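Local structure of 3-methylornithine synthase (Methanosarcina barkeri, 3T7V) at residues 46-49 with 50-53; 281-284 with 285-288; 327-330 with 331-335; 339-342 with 343-346. The protein isomerises L-lysine to (3R)-3-methyl-D-ornithine by a radical mechanism that uses a [4Fe-4S] cluster and S-adenosylmethionine, a step in pyrrolysine biosynthesis. All coordinates share one frame; numbering follows the deposited sequence.

Contact 1: 46-49 with 50-53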
loop_
_atom_site.group_PDB
_atom_site.type_symbol
_atom_site.label_atom_id
_atom_site.label_comp_id
_atom_site.label_asym_id
_atom_site.label_seq_id
_atom_site.Cartn_x
_atom_site.Cartn_y
_atom_site.Cartn_z
ATOM N N ALA A 46 8.053 -20.822 -1.546
ATOM C CA ALA A 46 6.820 -21.140 -2.249
ATOM C C ALA A 46 6.200 -19.890 -2.894
ATOM O O ALA A 46 5.697 -19.901 -4.032
ATOM C CB ALA A 46 5.804 -21.833 -1.287
ATOM N N ALA A 47 6.131 -18.830 -2.088
ATOM C CA ALA A 47 5.570 -17.583 -2.647
ATOM C C ALA A 47 6.433 -17.039 -3.798
ATOM O O ALA A 47 5.875 -16.509 -4.766
ATOM C CB ALA A 47 5.454 -16.558 -1.516
ATOM N N ARG A 48 7.753 -17.122 -3.725
ATOM C CA ARG A 48 8.539 -16.665 -4.880
ATOM C C ARG A 48 8.271 -17.553 -6.119
ATOM O O ARG A 48 8.258 -17.040 -7.233
ATOM C CB ARG A 48 10.021 -16.702 -4.539
ATOM C CG ARG A 48 10.496 -15.684 -3.524
ATOM C CD ARG A 48 12.028 -15.541 -3.510
ATOM N NE ARG A 48 12.711 -16.821 -3.153
ATOM C CZ ARG A 48 13.007 -17.197 -1.925
ATOM N NH1 ARG A 48 12.636 -16.461 -0.866
ATOM N NH2 ARG A 48 13.650 -18.367 -1.757
ATOM N N LYS A 49 8.063 -18.870 -5.950
ATOM C CA LYS A 49 7.733 -19.687 -7.109
ATOM C C LYS A 49 6.474 -19.205 -7.824
ATOM O O LYS A 49 6.387 -19.101 -9.046
ATOM C CB LYS A 49 7.527 -21.144 -6.669
ATOM C CG LYS A 49 7.411 -22.125 -7.855
ATOM C CD LYS A 49 7.170 -23.581 -7.446
ATOM C CE LYS A 49 8.389 -24.190 -6.783
ATOM N NZ LYS A 49 8.058 -25.506 -6.137
ATOM N N VAL A 50 5.463 -18.852 -7.025
ATOM C CA VAL A 50 4.178 -18.402 -7.565
ATOM C C VAL A 50 4.397 -17.048 -8.228
ATOM O O VAL A 50 3.987 -16.848 -9.374
ATOM C CB VAL A 50 3.096 -18.289 -6.413
ATOM C CG1 VAL A 50 1.793 -17.761 -6.988
ATOM C CG2 VAL A 50 2.869 -19.688 -5.853
ATOM N N ARG A 51 5.066 -16.134 -7.517
ATOM C CA ARG A 51 5.288 -14.798 -8.104
ATOM C C ARG A 51 6.126 -14.865 -9.399
ATOM O O ARG A 51 5.807 -14.198 -10.375
ATOM C CB ARG A 51 6.070 -13.981 -7.123
ATOM C CG ARG A 51 6.123 -12.481 -7.393
ATOM C CD ARG A 51 7.418 -12.030 -7.967
ATOM N NE ARG A 51 8.650 -12.736 -7.621
ATOM C CZ ARG A 51 9.429 -12.474 -6.573
ATOM N NH1 ARG A 51 9.146 -11.492 -5.748
ATOM N NH2 ARG A 51 10.538 -13.170 -6.362
ATOM N N ASP A 52 7.120 -15.763 -9.423
ATOM C CA ASP A 52 7.993 -15.846 -10.603
ATOM C C ASP A 52 7.216 -16.433 -11.776
ATOM O O ASP A 52 7.443 -16.080 -12.925
ATOM C CB ASP A 52 9.222 -16.728 -10.296
ATOM C CG ASP A 52 10.222 -16.091 -9.294
ATOM O OD1 ASP A 52 10.145 -14.882 -8.928
ATOM O OD2 ASP A 52 11.141 -16.845 -8.845
ATOM N N HIS A 53 6.277 -17.333 -11.492
ATOM C CA HIS A 53 5.474 -17.932 -12.538
ATOM C C HIS A 53 4.698 -16.895 -13.287
ATOM O O HIS A 53 4.658 -16.917 -14.521
ATOM C CB HIS A 53 4.556 -18.979 -11.963
ATOM C CG HIS A 53 3.708 -19.661 -13.017
ATOM N ND1 HIS A 53 4.174 -20.712 -13.776
ATOM C CD2 HIS A 53 2.432 -19.412 -13.452
ATOM C CE1 HIS A 53 3.212 -21.107 -14.625
ATOM N NE2 HIS A 53 2.153 -20.329 -14.442
#
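R48 and R51, almost one turn apart on helix 37-55, meet stem to charged end: CG of R48 lies 3.8 Å from NH2 of R51, and CA of R48 sits over one face of the R51 guanidinium. The two guanidinium planes are inclined by 37°.

The ionic part belongs to R51 and its neighbour D52. R51 turns side-on, and NE, 2.9 Å from OD1 of D52, shares that one oxygen with NH2, which is 3.1 Å from it. OD1 lies almost in the guanidinium plane, but both nitrogens come from the same face of the carboxylate.

Backbone bonds run from each residue of 50-53 to the one four earlier; R51 N to A47 O, at 2.9 Å, is nearly straight (170°). V50 CG2 packs 3.4 Å from A46 O. A47 and V50, compact and apolar, suit the buried flank, where they touch S263 and L267 of helix 258-268.

R51 NH1 also binds the carbonyls of L290 and A294, while R48 reaches N291 O and E41. With several planar N-H groups apiece, the arginines can serve carbonyl and carboxylate oxygens together, and D52 and E41 probably offset the two like charges lying so close.

Contact 2: 281-284 with 285-288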
loop_
_atom_site.group_PDB
_atom_site.type_symbol
_atom_site.label_atom_id
_atom_site.label_comp_id
_atom_site.label_asym_id
_atom_site.label_seq_id
_atom_site.Cartn_x
_atom_site.Cartn_y
_atom_site.Cartn_z
ATOM N N GLU A 281 10.788 -0.380 6.478
ATOM C CA GLU A 281 12.145 -0.877 6.749
ATOM C C GLU A 281 13.121 -0.436 5.635
ATOM O O GLU A 281 14.274 -0.918 5.542
ATOM C CB GLU A 281 12.121 -2.416 6.945
ATOM C CG GLU A 281 11.687 -2.929 8.317
ATOM C CD GLU A 281 11.975 -4.442 8.516
ATOM O OE1 GLU A 281 11.607 -5.308 7.659
ATOM O OE2 GLU A 281 12.599 -4.778 9.551
ATOM N N GLY A 282 12.669 0.473 4.756
ATOM C CA GLY A 282 13.523 0.988 3.658
ATOM C C GLY A 282 13.905 -0.071 2.631
ATOM O O GLY A 282 13.240 -1.062 2.470
ATOM N N ILE A 283 14.990 0.262 1.913
ATOM C CA ILE A 283 15.477 -0.604 0.846
ATOM C C ILE A 283 15.900 -1.991 1.365
ATOM O O ILE A 283 15.608 -2.995 0.742
ATOM C CB ILE A 283 16.518 0.153 -0.029
ATOM C CG1 ILE A 283 15.748 1.275 -0.783
ATOM C CG2 ILE A 283 17.077 -0.825 -1.062
ATOM C CD1 ILE A 283 16.546 2.353 -1.504
ATOM N N ASP A 284 16.520 -2.063 2.541
ATOM C CA ASP A 284 16.847 -3.419 3.041
ATOM C C ASP A 284 15.559 -4.230 3.271
ATOM O O ASP A 284 15.462 -5.446 2.987
ATOM C CB ASP A 284 17.618 -3.348 4.377
ATOM C CG ASP A 284 18.996 -2.670 4.256
ATOM O OD1 ASP A 284 19.587 -2.641 3.134
ATOM O OD2 ASP A 284 19.528 -2.209 5.302
ATOM N N GLY A 285 14.541 -3.541 3.807
ATOM C CA GLY A 285 13.259 -4.197 4.061
ATOM C C GLY A 285 12.592 -4.600 2.741
ATOM O O GLY A 285 11.861 -5.607 2.657
ATOM N N MET A 286 12.812 -3.809 1.701
ATOM C CA MET A 286 12.263 -4.110 0.348
ATOM C C MET A 286 12.775 -5.468 -0.135
ATOM O O MET A 286 11.995 -6.259 -0.737
ATOM C CB MET A 286 12.673 -3.005 -0.643
ATOM C CG MET A 286 12.153 -3.249 -2.086
ATOM S SD MET A 286 13.189 -2.310 -3.248
ATOM C CE MET A 286 14.732 -3.278 -3.238
ATOM N N VAL A 287 14.077 -5.730 0.076
ATOM C CA VAL A 287 14.645 -6.996 -0.341
ATOM C C VAL A 287 13.892 -8.167 0.329
ATOM O O VAL A 287 13.480 -9.113 -0.367
ATOM C CB VAL A 287 16.145 -7.036 0.012
ATOM C CG1 VAL A 287 16.747 -8.390 -0.420
ATOM C CG2 VAL A 287 16.836 -5.909 -0.759
ATOM N N LEU A 288 13.635 -8.058 1.619
ATOM C CA LEU A 288 12.988 -9.128 2.370
ATOM C C LEU A 288 11.551 -9.329 1.852
ATOM O O LEU A 288 11.008 -10.454 1.735
ATOM C CB LEU A 288 12.941 -8.740 3.845
ATOM C CG LEU A 288 14.307 -8.754 4.576
ATOM C CD1 LEU A 288 14.229 -8.170 5.980
ATOM C CD2 LEU A 288 14.820 -10.179 4.621
#
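E281 and G285 come together where helix 278-291, the helix of the beta-alpha-beta unit between strands 275-277 and 296-300 of this radical SAM TIM-barrel enzyme, is kinked. CB of E281 stands 3.6 Å from CA of G285, and a side chain on G285 would collide with it; glycine fits because it has none. G282 suits its place for another reason: its positive phi of 65° is easy for glycine. At the kink the nitrogens of I283 and D284 have no bond to the turn before. G285 N reaches E281 O from above the carbonyl plane, whereas M286 N meets G282 O in plane at 2.9 Å.

The apolar flank is well packed, and in it M286 runs alongside I283. M286 leaves the helix with CG anti to the backbone N (chi1 179°) and then bends at chi3 (73°); the branch of I283 and this bendable chain let CE come to 4.0 Å from CG2 of I283. Both residues are buried, touching L278 and also S326 and V327 of helix 324-334.

The opposite character appears at E281, D284 and L288, all exposed, though D284 OD1 is salt-bridged to R330. E281 is only about 6 Å, side chain to side chain, from L240, which binds S-adenosylmethionine, yet its carboxylate is engaged by R289. Here even the backbone slackens: L288 N to D284 O is a weak bond of 3.5 Å, and E281 OE1 approaches L288 no closer than 4.2 Å, at the methyl CD1.

Contact 3: 327-330 with 331-335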
loop_
_atom_site.group_PDB
_atom_site.type_symbol
_atom_site.label_atom_id
_atom_site.label_comp_id
_atom_site.label_asym_id
_atom_site.label_seq_id
_atom_site.Cartn_x
_atom_site.Cartn_y
_atom_site.Cartn_z
ATOM N N VAL A 327 16.598 2.124 -5.467
ATOM C CA VAL A 327 15.766 0.934 -5.620
ATOM C C VAL A 327 16.178 0.065 -6.812
ATOM O O VAL A 327 16.353 -1.156 -6.640
ATOM C CB VAL A 327 14.265 1.310 -5.774
ATOM C CG1 VAL A 327 13.383 0.103 -6.196
ATOM C CG2 VAL A 327 13.694 1.860 -4.461
ATOM N N VAL A 328 16.396 0.675 -7.987
ATOM C CA VAL A 328 16.697 -0.124 -9.170
ATOM C C VAL A 328 18.076 -0.774 -9.014
ATOM O O VAL A 328 18.266 -1.915 -9.461
ATOM C CB VAL A 328 16.570 0.744 -10.432
ATOM C CG1 VAL A 328 17.124 -0.028 -11.647
ATOM C CG2 VAL A 328 15.118 1.129 -10.699
ATOM N N ARG A 329 19.015 -0.053 -8.413
ATOM C CA ARG A 329 20.386 -0.622 -8.146
ATOM C C ARG A 329 20.225 -1.870 -7.299
ATOM O O ARG A 329 20.885 -2.889 -7.564
ATOM C CB ARG A 329 21.241 0.412 -7.399
ATOM C CG ARG A 329 22.582 -0.125 -6.876
ATOM C CD ARG A 329 23.482 0.960 -6.255
ATOM N NE ARG A 329 24.705 0.366 -5.695
ATOM C CZ ARG A 329 25.668 1.032 -5.044
ATOM N NH1 ARG A 329 26.735 0.374 -4.594
ATOM N NH2 ARG A 329 25.570 2.347 -4.834
ATOM N N ARG A 330 19.398 -1.784 -6.221
ATOM C CA ARG A 330 19.269 -2.936 -5.346
ATOM C C ARG A 330 18.531 -4.084 -6.100
ATOM O O ARG A 330 18.878 -5.257 -5.903
ATOM C CB ARG A 330 18.551 -2.565 -4.028
ATOM C CG ARG A 330 18.481 -3.701 -3.018
ATOM C CD ARG A 330 19.853 -4.036 -2.411
ATOM N NE ARG A 330 20.374 -2.807 -1.821
ATOM C CZ ARG A 330 20.299 -2.493 -0.520
ATOM N NH1 ARG A 330 19.713 -3.324 0.339
ATOM N NH2 ARG A 330 20.797 -1.337 -0.079
ATOM N N LEU A 331 17.513 -3.775 -6.902
ATOM C CA LEU A 331 16.841 -4.874 -7.673
ATOM C C LEU A 331 17.893 -5.588 -8.555
ATOM O O LEU A 331 17.815 -6.818 -8.697
ATOM C CB LEU A 331 15.791 -4.295 -8.629
ATOM C CG LEU A 331 14.665 -3.631 -7.815
ATOM C CD1 LEU A 331 13.715 -3.064 -8.860
ATOM C CD2 LEU A 331 13.894 -4.661 -7.010
ATOM N N GLU A 332 18.788 -4.819 -9.198
ATOM C CA GLU A 332 19.816 -5.436 -10.071
ATOM C C GLU A 332 20.676 -6.463 -9.282
ATOM O O GLU A 332 20.915 -7.632 -9.741
ATOM C CB GLU A 332 20.665 -4.363 -10.716
ATOM C CG GLU A 332 21.585 -4.997 -11.791
ATOM C CD GLU A 332 22.605 -4.036 -12.403
ATOM O OE1 GLU A 332 23.344 -3.348 -11.640
ATOM O OE2 GLU A 332 22.689 -3.990 -13.660
ATOM N N ILE A 333 21.114 -6.052 -8.090
ATOM C CA ILE A 333 21.851 -6.946 -7.162
ATOM C C ILE A 333 21.069 -8.232 -6.851
ATOM O O ILE A 333 21.624 -9.340 -6.782
ATOM C CB ILE A 333 22.174 -6.164 -5.877
ATOM C CG1 ILE A 333 23.340 -5.211 -6.159
ATOM C CG2 ILE A 333 22.456 -7.096 -4.715
ATOM C CD1 ILE A 333 23.508 -4.099 -5.135
ATOM N N MET A 334 19.745 -8.072 -6.735
ATOM C CA MET A 334 18.864 -9.210 -6.438
ATOM C C MET A 334 18.596 -10.066 -7.638
ATOM O O MET A 334 18.026 -11.130 -7.489
ATOM C CB MET A 334 17.492 -8.719 -5.939
ATOM C CG MET A 334 17.547 -8.080 -4.591
ATOM S SD MET A 334 15.856 -7.530 -4.274
ATOM C CE MET A 334 15.043 -9.123 -4.001
ATOM N N GLY A 335 18.972 -9.593 -8.838
ATOM C CA GLY A 335 18.621 -10.293 -10.068
ATOM C C GLY A 335 17.253 -9.984 -10.612
ATOM O O GLY A 335 16.666 -10.794 -11.383
HETATM O O HOH W 1 23.415 -2.674 -8.757
#
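V327 and L331, one turn apart on helix 324-334, lean out from the helix together, CG1 of V327 being 4.2 Å from CD1 of L331. The four-residue spacing puts both on the buried face, and the first torsion of L331, with CG beside its own backbone N (chi1 -65°), tucks CG to 3.2 Å from V327 O. An alanine at L331 is likely to leave a gap beside V327 and L290 where the branched end now packs.

On the outer face the orientations spread. R329 runs fully extended, its CG 4.4 Å from CD1 of I333. A water that donates to R329 O at 2.8 Å and to OE1 of E332 at 3.0 Å links backbone and carboxylate, a fitting task for an exposed acid. G335 closes the helix in a Schellman motif, its N bonded to E332 O; the positive phi calls for glycine.

M334 lays CG 3.4 Å from R330 O and touches N291 of helix 278-291. R330, bent at chi2 and chi3, lies against I283 and V287 of that helix, with its NH1 salt-bridged to D284. V327 and V328 meet L61 of strand 58-68, and helix 324-334 thus packs on that strand and, through R330, L331 and M334, beside helix 278-291.

Contact 4: 339-342 with 343-346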
loop_
_atom_site.group_PDB
_atom_site.type_symbol
_atom_site.label_atom_id
_atom_site.label_comp_id
_atom_site.label_asym_id
_atom_site.label_seq_id
_atom_site.Cartn_x
_atom_site.Cartn_y
_atom_site.Cartn_z
ATOM N N ALA A 339 9.711 -3.895 -14.681
ATOM C CA ALA A 339 8.812 -4.373 -15.720
ATOM C C ALA A 339 8.626 -3.380 -16.888
ATOM O O ALA A 339 8.860 -2.153 -16.771
ATOM C CB ALA A 339 7.443 -4.687 -15.104
ATOM N N ARG A 340 8.088 -3.911 -18.008
ATOM C CA ARG A 340 7.685 -3.036 -19.116
ATOM C C ARG A 340 6.367 -2.330 -18.721
ATOM O O ARG A 340 5.533 -2.907 -17.997
ATOM C CB ARG A 340 7.348 -3.852 -20.341
ATOM C CG ARG A 340 8.588 -4.419 -21.061
ATOM C CD ARG A 340 8.125 -4.915 -22.421
ATOM N NE ARG A 340 9.244 -5.596 -23.069
ATOM C CZ ARG A 340 9.198 -5.996 -24.321
ATOM N NH1 ARG A 340 8.102 -5.735 -25.046
ATOM N NH2 ARG A 340 10.263 -6.622 -24.822
ATOM N N GLN A 341 6.198 -1.120 -19.220
ATOM C CA GLN A 341 4.965 -0.389 -18.964
ATOM C C GLN A 341 3.743 -1.113 -19.469
ATOM O O GLN A 341 2.717 -1.080 -18.798
ATOM C CB GLN A 341 5.068 0.996 -19.601
ATOM C CG GLN A 341 3.890 1.910 -19.031
ATOM C CD GLN A 341 3.994 2.263 -17.499
ATOM O OE1 GLN A 341 5.095 2.210 -16.943
ATOM N NE2 GLN A 341 2.873 2.633 -16.813
ATOM N N ALA A 342 3.819 -1.805 -20.614
ATOM C CA ALA A 342 2.638 -2.436 -21.144
ATOM C C ALA A 342 2.154 -3.555 -20.229
ATOM O O ALA A 342 0.918 -3.859 -20.174
ATOM C CB ALA A 342 2.922 -3.011 -22.542
ATOM N N ASP A 343 3.092 -4.187 -19.525
ATOM C CA ASP A 343 2.732 -5.259 -18.575
ATOM C C ASP A 343 1.989 -4.727 -17.392
ATOM O O ASP A 343 1.088 -5.362 -16.919
ATOM C CB ASP A 343 3.933 -6.067 -18.192
ATOM C CG ASP A 343 4.434 -6.903 -19.416
ATOM O OD1 ASP A 343 3.600 -7.207 -20.347
ATOM O OD2 ASP A 343 5.633 -7.227 -19.467
ATOM N N PHE A 344 2.366 -3.518 -16.958
ATOM C CA PHE A 344 1.608 -2.846 -15.909
ATOM C C PHE A 344 0.226 -2.417 -16.440
ATOM O O PHE A 344 -0.793 -2.623 -15.758
ATOM C CB PHE A 344 2.370 -1.612 -15.366
ATOM C CG PHE A 344 1.677 -1.063 -14.164
ATOM C CD1 PHE A 344 1.027 0.171 -14.193
ATOM C CD2 PHE A 344 1.623 -1.799 -12.949
ATOM C CE1 PHE A 344 0.296 0.657 -13.119
ATOM C CE2 PHE A 344 0.937 -1.290 -11.841
ATOM C CZ PHE A 344 0.251 -0.060 -11.945
ATOM N N GLU A 345 0.170 -1.799 -17.614
ATOM C CA GLU A 345 -1.093 -1.277 -18.182
ATOM C C GLU A 345 -2.089 -2.423 -18.369
ATOM O O GLU A 345 -3.278 -2.202 -18.333
ATOM C CB GLU A 345 -0.797 -0.543 -19.543
ATOM C CG GLU A 345 0.262 0.572 -19.495
ATOM C CD GLU A 345 -0.263 2.007 -19.269
ATOM O OE1 GLU A 345 -1.458 2.236 -19.590
ATOM O OE2 GLU A 345 0.512 2.924 -18.800
ATOM N N ALA A 346 -1.593 -3.665 -18.544
ATOM C CA ALA A 346 -2.432 -4.856 -18.665
ATOM C C ALA A 346 -3.252 -5.099 -17.413
ATOM O O ALA A 346 -4.314 -5.747 -17.428
ATOM C CB ALA A 346 -1.589 -6.113 -18.999
HETATM O O HOH W 2 7.619 -6.712 -18.180
#
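A first torsion that sets CG anti to the backbone N (chi1 -167°) and a bend at chi2 (67°) carry the Q341 amide along the helix surface to E345, whose own bend at chi2 turns its carboxylate back to meet it. NE2 of Q341 then donates to OE2 of E345 at 3.1 Å, nearly straight, with the acceptor in the amide plane. The oxygen is met on its anti side, and amide and carboxylate planes stand 60° apart. Next to this bond, CG of E345 comes to 3.0 Å from Q341 O, which also takes the backbone bond from E345 N at 2.9 Å.

The same NE2 donates to H109 O as well. A leucine in place of Q341 would probably leave E345 OE2 and H109 O without this donor and the carboxylate freer to turn.

R340 is the N-cap of helix 341-345, and its carbonyl receives weak bonds from D343 N and F344 N. A water sits 2.8 Å from R340 N. F344 leaves on the buried side, its ring edge-to-face with F60 of strand 58-68 and against P142, a place for a large apolar group.

The N-H groups of the first turn, only weakly bonded to R340 O, would probably favour the negative charge of D343. The neutral glutamine, with two N-H groups on one nitrogen, can join the carboxylate of E345 to a carbonyl without bringing a charge of its own.

How the contacts relate
The contacts come in series along the chain, and all four sit on helices around the parallel sheet of the barrel. Contact 1 belongs to helix 37-55, ahead of strand 58-68; contacts 2 and 3 belong to helices 278-291 and 324-334; contact 4 adjoins contact 3 in sequence and ends near the C-terminus. Contacts 2 and 3, centres 11 Å apart, touch directly: D284 OD1 and R330 NH1 form a 2.9 Å salt bridge, and M286 CE packs 3.8 Å from R330 CG. Contact 1 lies 18 to 19 Å, centre to centre, from the others, and contacts 2 and 4 are 23 Å apart. Helices from the N-terminal and C-terminal parts of the chain thus carry them, outside the ligand pockets.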